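Side-chain contacts in histidinol-phosphatase (Bordetella pertussis, PDB 3FVV), which probably removes the phosphate from L-histidinol phosphate, a late step of histidine biosynthesis, as a magnesium-dependent phosphatase of the HAD superfamily: residues A79-E82 with E83-R86; T115-S119 with F120-P124; S92-V95 with Q96-D99; A71-P74 with V75-A78. All coordinates share one frame; numbering follows the deposited sequence.

Contact 1: residues A79-E82 with E83-R86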
loop_
_atom_site.group_PDB
_atom_site.type_symbol
_atom_site.label_atom_id
_atom_site.label_comp_id
_atom_site.label_asym_id
_atom_site.label_seq_id
_atom_site.Cartn_x
_atom_site.Cartn_y
_atom_site.Cartn_z
ATOM N N ALA A 79 -18.435 -1.869 -7.855
ATOM C CA ALA A 79 -19.070 -3.174 -7.899
ATOM C C ALA A 79 -17.948 -4.214 -8.135
ATOM O O ALA A 79 -17.816 -5.156 -7.385
ATOM C CB ALA A 79 -20.195 -3.227 -9.000
ATOM N N TRP A 80 -17.057 -3.954 -9.095
ATOM C CA TRP A 80 -15.969 -4.907 -9.356
ATOM C C TRP A 80 -14.951 -5.037 -8.230
ATOM O O TRP A 80 -14.444 -6.119 -7.942
ATOM C CB TRP A 80 -15.258 -4.612 -10.688
ATOM C CG TRP A 80 -16.185 -4.538 -11.850
ATOM C CD1 TRP A 80 -17.400 -5.081 -11.941
ATOM C CD2 TRP A 80 -15.962 -3.838 -13.076
ATOM N NE1 TRP A 80 -17.977 -4.769 -13.133
ATOM C CE2 TRP A 80 -17.090 -4.028 -13.869
ATOM C CE3 TRP A 80 -14.888 -3.094 -13.588
ATOM C CZ2 TRP A 80 -17.228 -3.453 -15.168
ATOM C CZ3 TRP A 80 -15.007 -2.551 -14.873
ATOM C CH2 TRP A 80 -16.174 -2.723 -15.637
ATOM N N HIS A 81 -14.657 -3.937 -7.565
ATOM C CA HIS A 81 -13.776 -4.003 -6.423
ATOM C C HIS A 81 -14.370 -4.830 -5.273
ATOM O O HIS A 81 -13.672 -5.514 -4.615
ATOM C CB HIS A 81 -13.343 -2.617 -6.000
ATOM C CG HIS A 81 -12.297 -2.630 -4.944
ATOM N ND1 HIS A 81 -10.942 -2.568 -5.225
ATOM C CD2 HIS A 81 -12.394 -2.754 -3.616
ATOM C CE1 HIS A 81 -10.261 -2.629 -4.099
ATOM N NE2 HIS A 81 -11.115 -2.746 -3.108
ATOM N N GLU A 82 -15.661 -4.745 -5.030
ATOM C CA GLU A 82 -16.265 -5.618 -4.027
ATOM C C GLU A 82 -16.071 -7.076 -4.347
ATOM O O GLU A 82 -15.775 -7.865 -3.509
ATOM C CB GLU A 82 -17.770 -5.355 -3.831
ATOM C CG GLU A 82 -18.111 -3.973 -3.332
ATOM C CD GLU A 82 -19.592 -3.617 -3.494
ATOM O OE1 GLU A 82 -20.405 -4.511 -3.786
ATOM O OE2 GLU A 82 -19.952 -2.421 -3.379
ATOM N N GLU A 83 -16.198 -7.451 -5.598
ATOM C CA GLU A 83 -15.955 -8.825 -5.961
ATOM C C GLU A 83 -14.489 -9.204 -5.706
ATOM O O GLU A 83 -14.208 -10.293 -5.288
ATOM C CB GLU A 83 -16.335 -8.984 -7.455
ATOM C CG GLU A 83 -16.025 -10.358 -8.044
ATOM C CD GLU A 83 -16.220 -10.339 -9.597
ATOM O OE1 GLU A 83 -17.058 -9.528 -10.083
ATOM O OE2 GLU A 83 -15.484 -11.075 -10.313
ATOM N N PHE A 84 -13.569 -8.295 -6.036
ATOM C CA PHE A 84 -12.152 -8.421 -5.770
ATOM C C PHE A 84 -11.886 -8.610 -4.279
ATOM O O PHE A 84 -11.055 -9.425 -3.892
ATOM C CB PHE A 84 -11.437 -7.172 -6.299
ATOM C CG PHE A 84 -9.948 -7.090 -5.993
ATOM C CD1 PHE A 84 -9.058 -8.019 -6.536
ATOM C CD2 PHE A 84 -9.453 -6.069 -5.257
ATOM C CE1 PHE A 84 -7.718 -7.958 -6.326
ATOM C CE2 PHE A 84 -8.043 -5.956 -4.999
ATOM C CZ PHE A 84 -7.181 -6.897 -5.549
ATOM N N MET A 85 -12.581 -7.835 -3.465
ATOM C CA MET A 85 -12.374 -7.959 -2.024
ATOM C C MET A 85 -12.802 -9.336 -1.584
ATOM O O MET A 85 -12.055 -10.020 -0.889
ATOM C CB MET A 85 -13.163 -6.927 -1.213
ATOM C CG MET A 85 -12.557 -5.549 -1.208
ATOM S SD MET A 85 -10.937 -5.374 -0.398
ATOM C CE MET A 85 -11.521 -5.582 1.318
ATOM N N ARG A 86 -13.981 -9.763 -2.053
ATOM C CA ARG A 86 -14.567 -11.053 -1.643
ATOM C C ARG A 86 -13.755 -12.270 -2.103
ATOM O O ARG A 86 -13.675 -13.277 -1.387
ATOM C CB ARG A 86 -15.997 -11.112 -2.216
ATOM C CG ARG A 86 -16.680 -12.404 -2.207
ATOM C CD ARG A 86 -18.132 -12.382 -2.933
ATOM N NE ARG A 86 -18.789 -11.144 -2.550
ATOM C CZ ARG A 86 -19.047 -10.094 -3.350
ATOM N NH1 ARG A 86 -18.874 -10.118 -4.671
ATOM N NH2 ARG A 86 -19.562 -9.018 -2.812
#
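The ring of Phe-84 turns its edge toward one face of the His-81 imidazole, an offset edge-to-face pair with centroids 5.4 Å apart and planes at 61°. Phe-84 CD2 makes the touch, lying 3.7 Å from His-81 CE1. Both side chains leave the helix with CG anti to the backbone N (chi1 -172° for His-81, 175° for Phe-84), which sends the two rings out along the same flank, three residues apart. Met-85 approaches the imidazole obliquely: its CG is 3.7 Å from His-81 NE2, and the chain folds back at chi2 and chi3 to leave SD 4.7 Å from the ring centroid. This is the dense part of the contact. Trp-24 meets both rings from helix 20-30, and Phe-120 turns edge-to-face with His-81.

The other flank is looser and faces solvent. Arg-86 bends at chi3 and lays one face of its guanidinium over Glu-82 O, the carbonyl that already accepts from Arg-86 N at 3.0 Å. The carboxylate of Glu-82 stays apart, with OE1 4.7 Å from Arg-86 NH2. Glu-83, by contrast, extends to a salt bridge with Arg-33, whose guanidinium also makes a cation-pi contact with Trp-80.

Underneath run regular i to i+4 bonds, among them Met-85 N to His-81 O at 2.8 Å. The chemistry is that of an amphipathic helix: aromatic rings and sulfur fill the inner side, while on the outer side Glu-83 is paired directly with Arg-33, and Glu-82 and Arg-86 lie close enough at most for a weak, unpaired attraction.

Contact 2: residues T115-S119 with F120-P124. With SO4 (sulfate ion), chain C.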
loop_
_atom_site.group_PDB
_atom_site.type_symbol
_atom_site.label_atom_id
_atom_site.label_comp_id
_atom_site.label_asym_id
_atom_site.label_seq_id
_atom_site.Cartn_x
_atom_site.Cartn_y
_atom_site.Cartn_z
ATOM N N THR A 115 0.813 3.004 1.820
ATOM C CA THR A 115 0.959 2.097 0.700
ATOM C C THR A 115 1.013 2.807 -0.656
ATOM O O THR A 115 0.286 3.763 -0.891
ATOM C CB THR A 115 -0.231 1.070 0.717
ATOM O OG1 THR A 115 -0.171 0.232 -0.436
ATOM C CG2 THR A 115 -1.564 1.797 0.741
ATOM N N ALA A 116 1.860 2.291 -1.557
ATOM C CA ALA A 116 1.967 2.798 -2.925
ATOM C C ALA A 116 0.767 2.367 -3.730
ATOM O O ALA A 116 0.491 2.966 -4.751
ATOM C CB ALA A 116 3.226 2.307 -3.626
ATOM N N THR A 117 0.064 1.318 -3.316
ATOM C CA THR A 117 -1.085 0.878 -4.116
ATOM C C THR A 117 -2.200 1.941 -3.949
ATOM O O THR A 117 -2.474 2.394 -2.867
ATOM C CB THR A 117 -1.483 -0.559 -3.801
ATOM O OG1 THR A 117 -0.427 -1.451 -4.214
ATOM C CG2 THR A 117 -2.790 -0.990 -4.546
ATOM N N ASN A 118 -2.803 2.349 -5.057
ATOM C CA ASN A 118 -3.690 3.515 -5.061
ATOM C C ASN A 118 -4.887 3.414 -4.109
ATOM O O ASN A 118 -5.418 2.292 -3.849
ATOM C CB ASN A 118 -4.098 3.875 -6.503
ATOM C CG ASN A 118 -5.182 2.982 -7.078
ATOM O OD1 ASN A 118 -6.352 3.161 -6.741
ATOM N ND2 ASN A 118 -4.822 2.107 -8.032
ATOM N N SER A 119 -5.276 4.586 -3.571
ATOM C CA SER A 119 -6.324 4.682 -2.582
ATOM C C SER A 119 -7.723 4.151 -3.018
ATOM O O SER A 119 -8.471 3.684 -2.188
ATOM C CB SER A 119 -6.440 6.107 -2.010
ATOM O OG SER A 119 -6.766 7.020 -3.039
ATOM N N PHE A 120 -8.053 4.134 -4.309
ATOM C CA PHE A 120 -9.254 3.459 -4.725
ATOM C C PHE A 120 -9.187 1.951 -4.401
ATOM O O PHE A 120 -10.130 1.359 -3.894
ATOM C CB PHE A 120 -9.570 3.635 -6.233
ATOM C CG PHE A 120 -10.770 2.841 -6.646
ATOM C CD1 PHE A 120 -12.043 3.285 -6.340
ATOM C CD2 PHE A 120 -10.633 1.585 -7.194
ATOM C CE1 PHE A 120 -13.172 2.513 -6.656
ATOM C CE2 PHE A 120 -11.767 0.816 -7.486
ATOM C CZ PHE A 120 -13.005 1.296 -7.216
ATOM N N VAL A 121 -8.071 1.347 -4.723
ATOM C CA VAL A 121 -7.849 -0.069 -4.469
ATOM C C VAL A 121 -7.681 -0.374 -2.993
ATOM O O VAL A 121 -8.141 -1.394 -2.550
ATOM C CB VAL A 121 -6.620 -0.607 -5.312
ATOM C CG1 VAL A 121 -6.229 -2.046 -4.895
ATOM C CG2 VAL A 121 -6.951 -0.521 -6.809
ATOM N N THR A 122 -7.097 0.517 -2.209
ATOM C CA THR A 122 -6.742 0.173 -0.831
ATOM C C THR A 122 -7.642 0.708 0.267
ATOM O O THR A 122 -7.551 0.253 1.375
ATOM C CB THR A 122 -5.288 0.587 -0.512
ATOM O OG1 THR A 122 -5.064 1.943 -0.927
ATOM C CG2 THR A 122 -4.291 -0.347 -1.264
ATOM N N ALA A 123 -8.473 1.694 -0.026
ATOM C CA ALA A 123 -9.411 2.224 0.999
ATOM C C ALA A 123 -10.225 1.141 1.709
ATOM O O ALA A 123 -10.240 1.094 2.933
ATOM C CB ALA A 123 -10.290 3.358 0.431
ATOM N N PRO A 124 -10.865 0.229 0.980
ATOM C CA PRO A 124 -11.661 -0.822 1.692
ATOM C C PRO A 124 -10.790 -1.839 2.448
ATOM O O PRO A 124 -11.268 -2.513 3.316
ATOM C CB PRO A 124 -12.439 -1.540 0.568
ATOM C CG PRO A 124 -12.512 -0.483 -0.531
ATOM C CD PRO A 124 -11.168 0.262 -0.450
HETATM S S SO4 C . 3.093 -1.159 -0.809
HETATM O O1 SO4 C . 2.037 -1.467 0.228
HETATM O O2 SO4 C . 3.576 0.275 -0.769
HETATM O O3 SO4 C . 4.117 -2.175 -0.620
HETATM O O4 SO4 C . 2.558 -1.336 -2.167
#
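The Phe-120 ring meets Asn-118 OD1 obliquely, that oxygen lying 3.3 Å from Phe-120 CB. The other flat group, the Asn-118 amide, is crossed at about a right angle by Val-121, whose CG2 sits 3.6 Å from Asn-118 ND2. Asn-118 is the N-cap: OD1 accepts from Val-121 N at 3.2 Å, the donor standing 51° out of the amide plane and so away from a lone pair. Its CG lies between the backbone N and the carbonyl carbon (chi1 78°), which swings OD1 back over the first turn.

Thr-122 OG1 lies within bonding distance of both Asn-118 O and Thr-117 O, and its one proton cannot be allotted. Its methyl packs 3.7 Å from Thr-117 CG2.

Upstream, Thr-115 OG1 accepts from Thr-117 N in an ST turn and donates to the sulfate at O1, 2.9 Å away. Ala-116 N points almost straight at sulfate O2 (2.8 Å, 175°). Lys-160 and the backbone N atoms of Leu-11 and Asp-12 complete this anion site, consistent with the phosphate pocket of HAD enzymes. Residues 115-119 lead from strand 110-115 into helix 119-128, with strand 133-142 beside them and helices 20-30 and 58-70 packed against the side chains.

Contact 3: residues S92-V95 with Q96-D99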
loop_
_atom_site.group_PDB
_atom_site.type_symbol
_atom_site.label_atom_id
_atom_site.label_comp_id
_atom_site.label_asym_id
_atom_site.label_seq_id
_atom_site.Cartn_x
_atom_site.Cartn_y
_atom_site.Cartn_z
ATOM N N SER A 92 -7.173 -13.804 1.843
ATOM C CA SER A 92 -5.763 -13.763 2.138
ATOM C C SER A 92 -5.483 -13.059 3.474
ATOM O O SER A 92 -4.330 -12.868 3.831
ATOM C CB SER A 92 -5.047 -13.000 0.998
ATOM O OG SER A 92 -5.179 -11.576 1.157
ATOM N N LEU A 93 -6.540 -12.574 4.148
ATOM C CA LEU A 93 -6.395 -11.989 5.441
ATOM C C LEU A 93 -6.026 -13.074 6.458
ATOM O O LEU A 93 -6.690 -14.103 6.519
ATOM C CB LEU A 93 -7.687 -11.327 5.873
ATOM C CG LEU A 93 -7.699 -9.818 5.824
ATOM C CD1 LEU A 93 -7.327 -9.334 4.474
ATOM C CD2 LEU A 93 -9.095 -9.373 6.253
ATOM N N THR A 94 -4.957 -12.880 7.217
ATOM C CA THR A 94 -4.533 -13.881 8.224
ATOM C C THR A 94 -4.717 -13.271 9.602
ATOM O O THR A 94 -4.610 -12.030 9.776
ATOM C CB THR A 94 -3.080 -14.230 8.112
ATOM O OG1 THR A 94 -2.243 -13.042 8.312
ATOM C CG2 THR A 94 -2.793 -14.899 6.751
ATOM N N VAL A 95 -4.956 -14.142 10.568
ATOM C CA VAL A 95 -5.071 -13.748 11.941
ATOM C C VAL A 95 -3.800 -13.050 12.443
ATOM O O VAL A 95 -3.921 -12.077 13.200
ATOM C CB VAL A 95 -5.526 -14.921 12.893
ATOM C CG1 VAL A 95 -4.428 -15.908 13.082
ATOM C CG2 VAL A 95 -5.973 -14.321 14.253
ATOM N N GLN A 96 -2.618 -13.493 12.016
ATOM C CA GLN A 96 -1.377 -12.813 12.366
ATOM C C GLN A 96 -1.342 -11.350 11.920
ATOM O O GLN A 96 -0.952 -10.506 12.692
ATOM C CB GLN A 96 -0.103 -13.509 11.822
ATOM C CG GLN A 96 0.255 -14.780 12.558
ATOM C CD GLN A 96 -0.821 -15.812 12.395
ATOM O OE1 GLN A 96 -1.251 -16.071 11.247
ATOM N NE2 GLN A 96 -1.337 -16.364 13.537
ATOM N N ALA A 97 -1.649 -11.066 10.657
ATOM C CA ALA A 97 -1.691 -9.678 10.168
ATOM C C ALA A 97 -2.761 -8.879 10.901
ATOM O O ALA A 97 -2.519 -7.743 11.298
ATOM C CB ALA A 97 -1.906 -9.621 8.597
ATOM N N VAL A 98 -3.953 -9.443 11.083
ATOM C CA VAL A 98 -5.015 -8.738 11.792
ATOM C C VAL A 98 -4.569 -8.377 13.195
ATOM O O VAL A 98 -4.811 -7.242 13.662
ATOM C CB VAL A 98 -6.354 -9.542 11.826
ATOM C CG1 VAL A 98 -7.401 -8.849 12.766
ATOM C CG2 VAL A 98 -6.903 -9.666 10.440
ATOM N N ASP A 99 -3.888 -9.327 13.846
ATOM C CA ASP A 99 -3.487 -9.170 15.244
ATOM C C ASP A 99 -2.376 -8.135 15.442
ATOM O O ASP A 99 -2.381 -7.462 16.414
ATOM C CB ASP A 99 -3.055 -10.494 15.837
ATOM C CG ASP A 99 -4.225 -11.334 16.341
ATOM O OD1 ASP A 99 -5.307 -10.778 16.503
ATOM O OD2 ASP A 99 -4.040 -12.505 16.695
#
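Val-95 O takes the shortest sound polar bond here, from Asp-99 N at 2.8 Å, and the Asp-99 side chain crowds the same carbonyl, with CB 3.2 Å from Val-95 O. The valine and aspartate side chains then run side by side, pointing the same way, Val-95 CG2 lying 3.6 Å from Asp-99 OD2.

Just before Val-95 the helix is capped. Thr-94 OG1 sits between its backbone N and carbonyl carbon (chi1 60°), and this rotation brings the hydroxyl within bonding distance of Ala-97 N, which donates to it at 3.1 Å along a nearly straight line (166°). The methyl of Ala-97 presses on the same oxygen from 3.4 Å. Thr-94 O in turn accepts from Val-98 N at 3.0 Å, so one residue holds two amides of the first turn by side chain and backbone together.

Gln-96 bends at chi2 and brings its amide back across Val-95: Gln-96 NE2 comes within 3.2 Å of Val-95 CG1, a tight touch of amide on methyl at the protein surface. Thr-94 marks the switch from the loop after helix 74-89 to helix 95-106, the helix that leads into strand 110-115. Its side chain also meets Phe-224, while Leu-16 touches Ser-92 and Leu-93 of the loop.

Contact 4: residues A71-P74 with V75-A78; sequences AHSP and VELA
Ser-73 and Glu-76 exchange hydrogen bonds between side chain and backbone, a capping box at the start of helix 74-89. Ser-73 OG accepts from Glu-76 N at 3.3 Å, and more weakly from Val-75 N. In return Glu-76 OE1 accepts a hydrogen bond from Ser-73 N at 3.1 Å, met on the anti side of the carboxylate and 22° out of its plane. The glutamate manages this by setting CG beside its own backbone N (chi1 -69°) and running extended beyond, which carries the carboxylate back past the helix end.

Among the backbone bonds, Leu-77 N to Ser-73 O (3.0 Å) and Ala-78 N to Pro-74 O (3.1 Å) begin the regular helix. Pro-74, which has no N-H to offer, occupies the first position of the helix, where none is called for.

The van der Waals touches gather on His-72. Leu-77 gives the apolar part: its CG lies 3.9 Å from His-72 CB, and its CD2 meets the imidazole obliquely at ND1. Glu-76 OE1 comes within 3.7 Å of His-72 CB and stands near the plane of the ring, at its edge, with the carboxylate turned 67° against it. A separate hydrogen bond holds ND1 to Leu-68 O.

Taken together, the serine and glutamate give partners to amides at the helix start, which lack the carbonyls of a preceding turn, and the carboxylate's negative charge probably suits the positive end of the helix dipole.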
loop_
_atom_site.group_PDB
_atom_site.type_symbol
_atom_site.label_atom_id
_atom_site.label_comp_id
_atom_site.label_asym_id
_atom_site.label_seq_id
_atom_site.Cartn_x
_atom_site.Cartn_y
_atom_site.Cartn_z
ATOM N N ALA A 71 -10.562 3.629 -17.539
ATOM C CA ALA A 71 -11.296 2.952 -18.615
ATOM C C ALA A 71 -12.778 2.659 -18.271
ATOM O O ALA A 71 -13.508 2.147 -19.083
ATOM C CB ALA A 71 -10.503 1.668 -19.069
ATOM N N HIS A 72 -13.261 3.076 -17.083
ATOM C CA HIS A 72 -14.559 2.634 -16.578
ATOM C C HIS A 72 -15.238 3.625 -15.658
ATOM O O HIS A 72 -14.612 4.448 -15.016
ATOM C CB HIS A 72 -14.349 1.392 -15.721
ATOM C CG HIS A 72 -13.707 0.277 -16.440
ATOM N ND1 HIS A 72 -12.423 -0.139 -16.171
ATOM C CD2 HIS A 72 -14.155 -0.498 -17.437
ATOM C CE1 HIS A 72 -12.108 -1.121 -16.982
ATOM N NE2 HIS A 72 -13.148 -1.371 -17.746
ATOM N N SER A 73 -16.531 3.506 -15.544
ATOM C CA SER A 73 -17.266 4.365 -14.659
ATOM C C SER A 73 -16.904 3.997 -13.209
ATOM O O SER A 73 -16.606 2.829 -12.900
ATOM C CB SER A 73 -18.764 4.221 -14.955
ATOM O OG SER A 73 -19.480 3.812 -13.815
ATOM N N PRO A 74 -16.865 4.977 -12.319
ATOM C CA PRO A 74 -16.583 4.645 -10.933
ATOM C C PRO A 74 -17.688 3.765 -10.267
ATOM O O PRO A 74 -17.411 3.063 -9.326
ATOM C CB PRO A 74 -16.479 6.019 -10.267
ATOM C CG PRO A 74 -17.234 6.931 -11.148
ATOM C CD PRO A 74 -16.951 6.423 -12.527
ATOM N N VAL A 75 -18.902 3.775 -10.816
ATOM C CA VAL A 75 -19.960 2.919 -10.331
ATOM C C VAL A 75 -19.654 1.442 -10.656
ATOM O O VAL A 75 -19.723 0.582 -9.731
ATOM C CB VAL A 75 -21.313 3.371 -10.826
ATOM C CG1 VAL A 75 -22.384 2.302 -10.599
ATOM C CG2 VAL A 75 -21.710 4.800 -10.194
ATOM N N GLU A 76 -19.200 1.159 -11.893
ATOM C CA GLU A 76 -18.770 -0.190 -12.245
ATOM C C GLU A 76 -17.581 -0.630 -11.403
ATOM O O GLU A 76 -17.560 -1.747 -10.873
ATOM C CB GLU A 76 -18.348 -0.285 -13.721
ATOM C CG GLU A 76 -19.470 -0.136 -14.730
ATOM C CD GLU A 76 -18.913 0.057 -16.170
ATOM O OE1 GLU A 76 -17.907 0.807 -16.382
ATOM O OE2 GLU A 76 -19.500 -0.541 -17.090
ATOM N N LEU A 77 -16.610 0.275 -11.282
ATOM C CA LEU A 77 -15.337 -0.018 -10.558
ATOM C C LEU A 77 -15.590 -0.447 -9.103
ATOM O O LEU A 77 -14.980 -1.380 -8.611
ATOM C CB LEU A 77 -14.395 1.208 -10.606
ATOM C CG LEU A 77 -13.686 1.529 -11.919
ATOM C CD1 LEU A 77 -13.006 2.801 -11.705
ATOM C CD2 LEU A 77 -12.668 0.425 -12.317
ATOM N N ALA A 78 -16.502 0.240 -8.424
ATOM C CA ALA A 78 -16.875 -0.144 -7.102
ATOM C C ALA A 78 -17.472 -1.543 -7.006
ATOM O O ALA A 78 -17.145 -2.254 -6.068
ATOM C CB ALA A 78 -17.846 0.937 -6.390
#

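Going from the N terminus, contact 4 comes first and leads the loop after helix 58-70 into helix 74-89. Contact 1 follows within that helix and closes no loop; Trp-80 CZ3 reaches back to His-72 CD2 at 3.4 Å. Contact 3 closes the loop from helix 74-89 into helix 95-106, and contact 2 the one from strand 110-115 into helix 119-128. All four are in series; none nests in or crosses another. Space brings contact 2 back onto the earlier helix: Phe-120 lies against Leu-77 O, and His-81 against the backbone of Val-121. Helix 74-89 is thus tied to helix 119-128, which follows strand 110-115 of the sheet, whereas contact 3 touches none of the others.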